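Local coordinates for protein CDP-4-keto-6-deoxy-D-glucose-3-dehydrase (Yersinia pseudotuberculosis, PDB 3BB8) that binds pyridoxal 5'-phosphate and probably carries out the dehydration at C-3 of CDP-4-keto-6-deoxy-D-glucose during lipopolysaccharide sugar biosynthesis, at residues 371-376 with 407-412; 332-337 with 346-351; 92-97 with 125-130; 103-108 with 185-190. The protein carries 1 engineered substitution. All coordinates share one frame; numbering follows the deposited sequence.

Contact 1: residues 371-376 with 407-412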
# COMPACT_ATOMS: atom_id res chain seq x y z
N VAL A 371 -1.22 29.67 14.48
CA VAL A 371 -1.09 29.66 13.03
C VAL A 371 -0.11 28.56 12.65
O VAL A 371 1.10 28.69 12.86
CB VAL A 371 -0.53 31.00 12.51
CG1 VAL A 371 -0.27 30.90 11.00
CG2 VAL A 371 -1.51 32.11 12.81
N GLY A 372 -0.64 27.47 12.10
CA GLY A 372 0.20 26.36 11.72
C GLY A 372 1.12 26.64 10.55
O GLY A 372 0.76 27.37 9.63
N THR A 373 2.32 26.09 10.61
CA THR A 373 3.29 26.25 9.53
C THR A 373 3.91 24.89 9.23
O THR A 373 3.83 23.96 10.04
CB THR A 373 4.43 27.23 9.90
OG1 THR A 373 5.12 26.75 11.06
CG2 THR A 373 3.88 28.63 10.18
N ARG A 374 4.53 24.78 8.06
CA ARG A 374 5.19 23.55 7.64
C ARG A 374 6.40 23.93 6.83
O ARG A 374 6.35 24.86 6.03
CB ARG A 374 4.25 22.70 6.76
CG ARG A 374 3.05 22.12 7.46
CD ARG A 374 3.47 21.02 8.39
NE ARG A 374 2.34 20.42 9.09
CZ ARG A 374 1.75 20.95 10.16
NH1 ARG A 374 2.20 22.09 10.67
NH2 ARG A 374 0.73 20.32 10.72
N LEU A 375 7.50 23.21 7.01
CA LEU A 375 8.67 23.49 6.21
C LEU A 375 8.37 22.85 4.85
O LEU A 375 7.43 22.07 4.74
CB LEU A 375 9.92 22.90 6.87
CG LEU A 375 10.22 23.45 8.28
CD1 LEU A 375 11.65 23.10 8.67
CD2 LEU A 375 10.04 24.98 8.31
N LEU A 376 9.14 23.19 3.82
CA LEU A 376 8.90 22.63 2.49
C LEU A 376 9.37 21.18 2.36
O LEU A 376 10.26 20.87 1.55
CB LEU A 376 9.56 23.53 1.43
CG LEU A 376 9.10 23.30 -0.02
CD1 LEU A 376 7.60 23.33 -0.08
CD2 LEU A 376 9.67 24.37 -0.95
N GLN A 407 15.34 28.82 4.87
CA GLN A 407 14.47 29.98 5.00
C GLN A 407 13.01 29.89 4.56
O GLN A 407 12.25 30.84 4.78
CB GLN A 407 15.12 31.15 4.25
CG GLN A 407 16.56 31.42 4.67
CD GLN A 407 16.65 32.03 6.04
OE1 GLN A 407 16.08 33.10 6.29
NE2 GLN A 407 17.34 31.36 6.95
N THR A 408 12.61 28.78 3.96
CA THR A 408 11.23 28.66 3.49
C THR A 408 10.29 27.87 4.39
O THR A 408 10.71 27.05 5.19
CB THR A 408 11.21 28.03 2.08
OG1 THR A 408 12.09 28.78 1.23
CG2 THR A 408 9.81 28.05 1.48
N PHE A 409 9.00 28.16 4.25
CA PHE A 409 7.97 27.47 5.01
C PHE A 409 6.65 27.84 4.35
O PHE A 409 6.60 28.77 3.54
CB PHE A 409 8.01 27.92 6.48
CG PHE A 409 7.49 29.31 6.72
CD1 PHE A 409 6.16 29.52 7.07
CD2 PHE A 409 8.33 30.41 6.59
CE1 PHE A 409 5.67 30.81 7.30
CE2 PHE A 409 7.85 31.70 6.81
CZ PHE A 409 6.52 31.90 7.17
N TRP A 410 5.58 27.12 4.66
CA TRP A 410 4.29 27.45 4.06
C TRP A 410 3.17 27.40 5.08
O TRP A 410 3.28 26.75 6.11
CB TRP A 410 3.96 26.51 2.88
CG TRP A 410 3.99 25.03 3.17
CD1 TRP A 410 5.09 24.23 3.22
CD2 TRP A 410 2.86 24.18 3.41
NE1 TRP A 410 4.72 22.92 3.46
CE2 TRP A 410 3.36 22.86 3.58
CE3 TRP A 410 1.48 24.39 3.49
CZ2 TRP A 410 2.53 21.77 3.83
CZ3 TRP A 410 0.65 23.30 3.74
CH2 TRP A 410 1.18 22.01 3.90
N ILE A 411 2.08 28.10 4.78
CA ILE A 411 0.90 28.09 5.63
C ILE A 411 -0.37 27.83 4.82
O ILE A 411 -0.30 27.51 3.63
CB ILE A 411 0.74 29.41 6.40
CG1 ILE A 411 0.58 30.58 5.42
CG2 ILE A 411 1.93 29.64 7.32
CD1 ILE A 411 0.91 31.93 6.02
N GLY A 412 -1.52 27.97 5.47
CA GLY A 412 -2.73 27.29 5.03
C GLY A 412 -3.63 28.18 4.21
O GLY A 412 -3.98 29.29 4.63
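Arg374 and Trp410 trade both backbone bonds of a single antiparallel hydrogen-bonded pair: Arg374 N donates to Trp410 O over 3.0 Å, and Trp410 N donates to Arg374 O over 2.8 Å. The carbonyl of Trp410 receives a second, softer donor, because Thr373 CA lies 3.5 Å from Trp410 O in a CA-H...O contact. The indole N-H does less well: Trp410 NE1 reaches Leu375 O at 3.1 Å, a weak bond bent to 127° at the hydrogen. Trp410 CG sits between its own backbone N and carbonyl carbon (chi1 55°), which swings the indole back alongside residues 371-376. One indole face then takes Arg374 CB in a CH-pi contact, 3.6 Å from CB to the centroid of the five-membered ring.

Strand 408-411 belongs to the small three-stranded antiparallel sheet near the C-terminus of this aspartate aminotransferase fold. One edge bonds to strand 347-351, and residues 371-376 dock on the other.

Arg374 bends at chi2 (-72°), so its guanidinium turns back and NH1 donates to Thr373 O at 2.6 Å; the oxygen lies in the guanidinium plane, but NH1 stands above the carbonyl plane. Thr408 draws on partners elsewhere, its O meeting Arg359 and its OG1 meeting Thr350. Branched and aromatic residues suit the apolar side, where Thr373 CG2 touches Ile411 CG2 at 3.6 Å and also approaches Phe409 CD1, under cover of helices 359-368 and 419-432. Tyr280 of the second subunit packs on both Arg374 and Trp410.

Contact 2: residues 332-337 with 346-351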
# COMPACT_ATOMS: atom_id res chain seq x y z
N GLU A 332 9.40 37.06 1.15
CA GLU A 332 9.16 36.96 -0.28
C GLU A 332 7.87 36.18 -0.50
O GLU A 332 7.73 35.04 -0.05
CB GLU A 332 10.34 36.27 -0.96
CG GLU A 332 11.51 37.21 -1.19
CD GLU A 332 12.83 36.48 -1.29
OE1 GLU A 332 12.88 35.44 -1.98
OE2 GLU A 332 13.81 36.94 -0.69
N LEU A 333 6.91 36.80 -1.19
CA LEU A 333 5.62 36.16 -1.43
C LEU A 333 5.64 35.24 -2.64
O LEU A 333 6.37 35.48 -3.60
CB LEU A 333 4.53 37.21 -1.57
CG LEU A 333 4.29 38.01 -0.28
CD1 LEU A 333 3.31 39.14 -0.54
CD2 LEU A 333 3.76 37.08 0.80
N PRO A 334 4.83 34.16 -2.62
CA PRO A 334 4.74 33.18 -3.70
C PRO A 334 4.28 33.71 -5.06
O PRO A 334 3.50 34.66 -5.14
CB PRO A 334 3.80 32.13 -3.13
CG PRO A 334 2.91 32.92 -2.24
CD PRO A 334 3.87 33.85 -1.54
N GLU A 335 4.78 33.09 -6.12
CA GLU A 335 4.42 33.49 -7.47
C GLU A 335 4.14 32.30 -8.38
O GLU A 335 5.00 31.43 -8.58
CB GLU A 335 5.54 34.36 -8.06
CG GLU A 335 5.51 35.81 -7.60
CD GLU A 335 6.80 36.55 -7.92
OE1 GLU A 335 7.45 36.22 -8.94
OE2 GLU A 335 7.15 37.47 -7.15
N ALA A 336 2.93 32.27 -8.94
CA ALA A 336 2.54 31.21 -9.84
C ALA A 336 3.50 31.20 -11.02
O ALA A 336 3.99 32.24 -11.44
CB ALA A 336 1.12 31.44 -10.33
N THR A 337 3.77 30.01 -11.55
CA THR A 337 4.67 29.87 -12.69
C THR A 337 4.01 30.50 -13.92
O THR A 337 2.80 30.41 -14.10
CB THR A 337 5.00 28.38 -12.96
OG1 THR A 337 5.81 27.89 -11.88
CG2 THR A 337 5.76 28.21 -14.26
N GLY A 346 -0.73 24.88 -0.72
CA GLY A 346 -0.39 25.65 0.46
C GLY A 346 0.17 26.99 0.02
O GLY A 346 0.32 27.23 -1.18
N PHE A 347 0.50 27.84 0.98
CA PHE A 347 1.04 29.18 0.70
C PHE A 347 2.51 29.25 1.13
O PHE A 347 2.80 29.44 2.31
CB PHE A 347 0.22 30.22 1.47
CG PHE A 347 0.43 31.63 1.01
CD1 PHE A 347 -0.22 32.11 -0.12
CD2 PHE A 347 1.27 32.49 1.73
CE1 PHE A 347 -0.05 33.43 -0.54
CE2 PHE A 347 1.44 33.81 1.33
CZ PHE A 347 0.78 34.29 0.19
N PRO A 348 3.45 29.10 0.19
CA PRO A 348 4.89 29.14 0.48
C PRO A 348 5.48 30.55 0.66
O PRO A 348 5.29 31.44 -0.18
CB PRO A 348 5.50 28.41 -0.71
CG PRO A 348 4.61 28.87 -1.84
CD PRO A 348 3.22 28.76 -1.23
N ILE A 349 6.22 30.73 1.75
CA ILE A 349 6.85 32.00 2.07
C ILE A 349 8.31 31.84 2.45
O ILE A 349 8.65 30.99 3.28
CB ILE A 349 6.12 32.66 3.27
CG1 ILE A 349 4.66 32.93 2.91
CG2 ILE A 349 6.84 33.96 3.67
CD1 ILE A 349 3.81 33.29 4.09
N THR A 350 9.17 32.66 1.85
CA THR A 350 10.59 32.64 2.18
C THR A 350 10.99 33.88 2.98
O THR A 350 10.91 35.00 2.49
CB THR A 350 11.46 32.57 0.90
OG1 THR A 350 11.22 31.33 0.23
CG2 THR A 350 12.93 32.68 1.26
N LEU A 351 11.42 33.65 4.22
CA LEU A 351 11.83 34.75 5.10
C LEU A 351 13.22 35.25 4.74
O LEU A 351 14.17 34.46 4.65
CB LEU A 351 11.78 34.30 6.56
CG LEU A 351 12.51 35.20 7.56
CD1 LEU A 351 11.69 36.45 7.86
CD2 LEU A 351 12.82 34.44 8.84
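Carboxylate oxygen OE2 of Glu332, whose backbone pairs with Thr350, is gripped by two cations, Arg403 and Lys352, and this pair of salt bridges would be expected to keep the acid ionised. The main chain of the same residue is held across the contact: Glu332 N donates to Thr350 O at 2.9 Å along an almost straight line, 178° at the hydrogen. The return bond is weak, with Thr350 N 3.4 Å from Glu332 O. Two residues further along, Pro334 comes alongside Pro348, and neither has an N-H to give, so the ladder of backbone bonds stops there. Pro348 O faces carbon instead, with Pro334 CD 3.1 Å from Pro348 O.

What proline loses in bonding it returns in shape. The Pro334 side chain, a rigid ring, crosses that of Phe347 at about a right angle and lays CG over one aromatic face, a CH-pi contact of 3.6 Å from CG to the ring centroid. Phe347 presents that face because its CG is turned trans to the backbone nitrogen (chi1 -165°). The rim of the ring is met by Leu333, whose CD2 comes within 4.0 Å of Phe347 CE2, near the ring plane. Pro334 CB also rests on Pro348 CG, 3.6 Å away, joining the two prolines directly. Phe317 of helix 293-323 touches both Pro334 and the Phe347 ring. Here the short edge strand 331-332 of a three-stranded antiparallel sheet peels away from its central strand, 347-351, with apolar side chains taking over from backbone bonds beneath a long helix.

Contact 3: residues 92-97 with 125-130; sequences LALTAL and NPTIQN
Leu94 and Pro126 mark the close approach of helices 86-96 and 121-129, their CA atoms 6.3 Å apart, at a kink in the second helix where the nitrogens of Pro126 and Thr127 have no bond to the preceding turn. Proline suits such a kink, since it has no N-H to offer, and its compact ring probably helps the helices come close: Leu94 CB meets Pro126 CB at 3.9 Å. Leu94 is the main apolar side chain reaching across. Its CG is swung trans to the backbone nitrogen (chi1 -166°), which carries the two methyls out along the second helix. CD1 lies 3.8 Å from Pro126 O and extends past Asn130, whose CB is 4.1 Å from that methyl; the Leu94 and Asn130 side chains slide past each other in opposite directions. The other branch, CD2, approaches Thr127 OG1 at 4.1 Å.

Thr95 crosses the Asn130 side chain at about a right angle. Threonine fits here because its hydroxyl, lying beside the backbone N, bonds back to Leu91 O within its own helix. On the far side of the second helix, Asn125 donates through ND2 to Gly286 O of the second subunit. Helix 86-96 starts with Gly86 and Ser87 at the pyridoxal phosphate, and the side chain of Pro126 is about 8 Å from the cofactor. Leu94 packs against carbon and against the oxygens Pro126 O and Thr127 OG1, with the polar side chains of Thr95 and Asn130 adjoining. Around Leu94 the contact is van der Waals, so the fit there probably depends on shape.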
# COMPACT_ATOMS: atom_id res chain seq x y z
N LEU A 92 4.55 2.93 -8.32
CA LEU A 92 4.01 2.18 -9.47
C LEU A 92 4.33 2.85 -10.82
O LEU A 92 4.63 2.16 -11.80
CB LEU A 92 2.48 2.02 -9.31
CG LEU A 92 2.01 1.05 -8.22
CD1 LEU A 92 0.50 1.13 -8.06
CD2 LEU A 92 2.41 -0.38 -8.61
N ALA A 93 4.27 4.18 -10.86
CA ALA A 93 4.55 4.94 -12.08
C ALA A 93 5.98 4.69 -12.58
O ALA A 93 6.18 4.38 -13.75
CB ALA A 93 4.34 6.43 -11.82
N LEU A 94 6.95 4.82 -11.69
CA LEU A 94 8.36 4.62 -12.04
C LEU A 94 8.70 3.15 -12.29
O LEU A 94 9.45 2.83 -13.20
CB LEU A 94 9.26 5.18 -10.93
CG LEU A 94 10.77 5.41 -11.11
CD1 LEU A 94 11.53 4.08 -11.17
CD2 LEU A 94 11.00 6.24 -12.35
N THR A 95 8.14 2.27 -11.47
CA THR A 95 8.41 0.84 -11.60
C THR A 95 7.90 0.28 -12.91
O THR A 95 8.59 -0.50 -13.56
CB THR A 95 7.75 0.05 -10.44
OG1 THR A 95 8.29 0.52 -9.20
CG2 THR A 95 8.03 -1.46 -10.60
N ALA A 96 6.70 0.68 -13.30
CA ALA A 96 6.09 0.25 -14.53
C ALA A 96 6.98 0.50 -15.75
O ALA A 96 7.00 -0.29 -16.70
CB ALA A 96 4.78 0.96 -14.71
N LEU A 97 7.71 1.60 -15.73
CA LEU A 97 8.58 1.93 -16.85
C LEU A 97 9.80 1.02 -16.88
O LEU A 97 10.67 1.19 -17.74
CB LEU A 97 9.04 3.39 -16.75
CG LEU A 97 7.96 4.46 -16.84
CD1 LEU A 97 8.59 5.85 -16.75
CD2 LEU A 97 7.21 4.31 -18.14
N ASN A 125 12.31 8.49 -4.08
CA ASN A 125 12.62 7.14 -3.63
C ASN A 125 12.40 6.01 -4.64
O ASN A 125 13.24 5.13 -4.77
CB ASN A 125 11.88 6.84 -2.32
CG ASN A 125 12.33 7.75 -1.17
OD1 ASN A 125 13.28 8.54 -1.32
ND2 ASN A 125 11.67 7.63 -0.02
N PRO A 126 11.27 6.03 -5.37
CA PRO A 126 11.03 4.95 -6.34
C PRO A 126 12.23 4.75 -7.27
O PRO A 126 12.59 3.63 -7.60
CB PRO A 126 9.77 5.42 -7.07
CG PRO A 126 9.02 6.18 -6.00
CD PRO A 126 10.15 6.99 -5.36
N THR A 127 12.84 5.86 -7.70
CA THR A 127 14.01 5.81 -8.57
C THR A 127 15.11 4.99 -7.92
O THR A 127 15.68 4.09 -8.53
CB THR A 127 14.55 7.22 -8.87
OG1 THR A 127 13.67 7.89 -9.79
CG2 THR A 127 15.95 7.16 -9.46
N ILE A 128 15.41 5.33 -6.67
CA ILE A 128 16.44 4.64 -5.90
C ILE A 128 16.05 3.18 -5.59
O ILE A 128 16.90 2.28 -5.61
CB ILE A 128 16.69 5.36 -4.55
CG1 ILE A 128 17.11 6.81 -4.81
CG2 ILE A 128 17.74 4.62 -3.75
CD1 ILE A 128 17.15 7.68 -3.58
N GLN A 129 14.77 2.97 -5.28
CA GLN A 129 14.29 1.64 -4.93
C GLN A 129 14.27 0.69 -6.13
O GLN A 129 14.10 -0.51 -5.96
CB GLN A 129 12.91 1.77 -4.28
CG GLN A 129 12.97 2.59 -2.98
CD GLN A 129 11.60 3.00 -2.47
OE1 GLN A 129 10.76 3.48 -3.23
NE2 GLN A 129 11.38 2.82 -1.16
N ASN A 130 14.45 1.23 -7.33
CA ASN A 130 14.49 0.39 -8.52
C ASN A 130 15.93 0.29 -9.01
O ASN A 130 16.19 -0.21 -10.10
CB ASN A 130 13.60 0.95 -9.62
CG ASN A 130 12.16 0.48 -9.48
OD1 ASN A 130 11.32 1.19 -8.92
ND2 ASN A 130 11.89 -0.73 -9.95

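Contact 4: residues 103-108 with 185-190; sequences GVRALK and NLWLIE
Arg105 wraps Trp187 from two directions, and the two grips are close and well aligned. At the edge of the indole, Trp187 NE1 donates to Arg105 O over 2.6 Å, nearly straight at 172° and in the ring plane. Over one face lies the guanidinium of the same arginine, planes only 4° apart and centres 3.6 Å apart, a parallel stack with cation-pi character. Arginine suits this place because its flat cation can spread over the indole; the bend at chi3 (-40°) folds it down there while its own carbonyl takes the N-H. Leu107 adds an apolar touch, CD1 to Trp187 CD1 at 3.6 Å.

Toward solvent the hold slackens. Arg105 NH2 reaches Asn185 O at 3.1 Å, a weak bond well off straight, and exposed Asn185 has positive phi, marking the end of helix 174-184. Arg105 and Asn185 also touch a crystal neighbour, which may influence their positions. Trp187 opens strand 187-191, which runs parallel to neighbouring strand 159-165 after helix 174-184. Loop 103-108 packs against the start of the second strand of this beta-alpha-beta crossover in the large, pyridoxal-phosphate-binding sheet domain.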
# COMPACT_ATOMS: atom_id res chain seq x y z
N GLY A 103 10.68 -2.81 -24.16
CA GLY A 103 11.92 -3.03 -24.88
C GLY A 103 13.07 -2.12 -24.50
O GLY A 103 13.31 -1.87 -23.32
N VAL A 104 13.76 -1.61 -25.51
CA VAL A 104 14.92 -0.74 -25.33
C VAL A 104 14.71 0.46 -24.41
O VAL A 104 15.67 0.95 -23.81
CB VAL A 104 15.44 -0.23 -26.71
CG1 VAL A 104 14.55 0.90 -27.22
CG2 VAL A 104 16.89 0.21 -26.58
N ARG A 105 13.49 0.96 -24.29
CA ARG A 105 13.29 2.11 -23.43
C ARG A 105 12.70 1.83 -22.04
O ARG A 105 11.95 2.63 -21.49
CB ARG A 105 12.47 3.18 -24.15
CG ARG A 105 11.07 2.80 -24.58
CD ARG A 105 10.45 3.99 -25.32
NE ARG A 105 10.80 5.25 -24.65
CZ ARG A 105 9.98 6.27 -24.45
NH1 ARG A 105 8.72 6.21 -24.86
NH2 ARG A 105 10.42 7.34 -23.82
N ALA A 106 13.08 0.68 -21.48
CA ALA A 106 12.63 0.28 -20.15
C ALA A 106 13.72 0.63 -19.15
O ALA A 106 14.88 0.26 -19.35
CB ALA A 106 12.36 -1.21 -20.13
N LEU A 107 13.37 1.34 -18.08
CA LEU A 107 14.36 1.71 -17.06
C LEU A 107 15.11 0.51 -16.52
O LEU A 107 14.51 -0.49 -16.14
CB LEU A 107 13.67 2.44 -15.90
CG LEU A 107 13.43 3.94 -16.07
CD1 LEU A 107 12.81 4.22 -17.42
CD2 LEU A 107 12.53 4.43 -14.94
N LYS A 108 16.43 0.60 -16.50
CA LYS A 108 17.27 -0.48 -15.99
C LYS A 108 18.10 0.05 -14.84
O LYS A 108 18.42 1.24 -14.79
CB LYS A 108 18.21 -1.00 -17.09
CG LYS A 108 17.57 -2.00 -18.05
CD LYS A 108 17.40 -1.43 -19.46
CE LYS A 108 18.74 -1.17 -20.14
NZ LYS A 108 18.57 -0.72 -21.56
N ASN A 185 14.02 12.01 -25.88
CA ASN A 185 13.11 10.87 -25.80
C ASN A 185 13.06 10.27 -24.40
O ASN A 185 12.99 9.05 -24.22
CB ASN A 185 13.53 9.80 -26.80
CG ASN A 185 13.31 10.22 -28.23
OD1 ASN A 185 12.18 10.42 -28.67
ND2 ASN A 185 14.40 10.37 -28.97
N LEU A 186 13.08 11.15 -23.40
CA LEU A 186 13.04 10.74 -22.01
C LEU A 186 11.60 10.56 -21.55
O LEU A 186 10.70 11.26 -22.02
CB LEU A 186 13.69 11.80 -21.13
CG LEU A 186 15.12 12.22 -21.43
CD1 LEU A 186 15.48 13.42 -20.56
CD2 LEU A 186 16.07 11.06 -21.18
N TRP A 187 11.40 9.60 -20.65
CA TRP A 187 10.08 9.34 -20.07
C TRP A 187 9.79 10.51 -19.13
O TRP A 187 10.71 11.03 -18.50
CB TRP A 187 10.10 8.06 -19.22
CG TRP A 187 10.08 6.79 -19.99
CD1 TRP A 187 11.10 5.89 -20.11
CD2 TRP A 187 8.97 6.24 -20.70
NE1 TRP A 187 10.69 4.81 -20.85
CE2 TRP A 187 9.39 5.00 -21.22
CE3 TRP A 187 7.66 6.67 -20.93
CZ2 TRP A 187 8.54 4.19 -21.97
CZ3 TRP A 187 6.83 5.87 -21.67
CH2 TRP A 187 7.27 4.64 -22.18
N LEU A 188 8.53 10.91 -19.03
CA LEU A 188 8.19 12.01 -18.12
C LEU A 188 7.09 11.64 -17.12
O LEU A 188 5.95 11.34 -17.51
CB LEU A 188 7.74 13.26 -18.89
CG LEU A 188 7.25 14.38 -17.95
CD1 LEU A 188 8.45 14.96 -17.21
CD2 LEU A 188 6.51 15.47 -18.71
N ILE A 189 7.41 11.69 -15.83
CA ILE A 189 6.41 11.41 -14.81
C ILE A 189 6.08 12.68 -14.01
O ILE A 189 6.96 13.30 -13.41
CB ILE A 189 6.87 10.31 -13.83
CG1 ILE A 189 6.95 8.97 -14.57
CG2 ILE A 189 5.88 10.19 -12.66
CD1 ILE A 189 7.61 7.88 -13.80
N GLU A 190 4.80 13.05 -14.03
CA GLU A 190 4.31 14.23 -13.32
C GLU A 190 3.72 13.88 -11.96
O GLU A 190 2.61 13.35 -11.88
CB GLU A 190 3.20 14.91 -14.12
CG GLU A 190 3.61 15.88 -15.19
CD GLU A 190 2.38 16.45 -15.88
OE1 GLU A 190 1.87 15.81 -16.83
OE2 GLU A 190 1.90 17.52 -15.45

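Overall arrangement
The four contacts form two pairs. Contacts 1 and 2, centres 10 Å apart, share the small antiparallel sheet, stitched by a probable bond from Ile349 N to Phe409 O of 2.7 Å. Contacts 3 and 4, centres 11 Å apart, meet where Leu107 N probably bonds Leu97 O, also at 2.7 Å, and where Leu97 CD1 packs on Trp187 and Ile189. The pairs do not touch: nearest atoms are about 11 Å apart between contacts 2 and 4 and about 13 Å between contacts 1 and 3. Contacts 1 and 3 each have a side chain about 8 Å from pyridoxal phosphate, Trp410 and Pro126 respectively, and each touches the second subunit. Contact 2 stands further off, with Pro348 about 13 Å from the cofactor, and contact 4 lies away from the known sites.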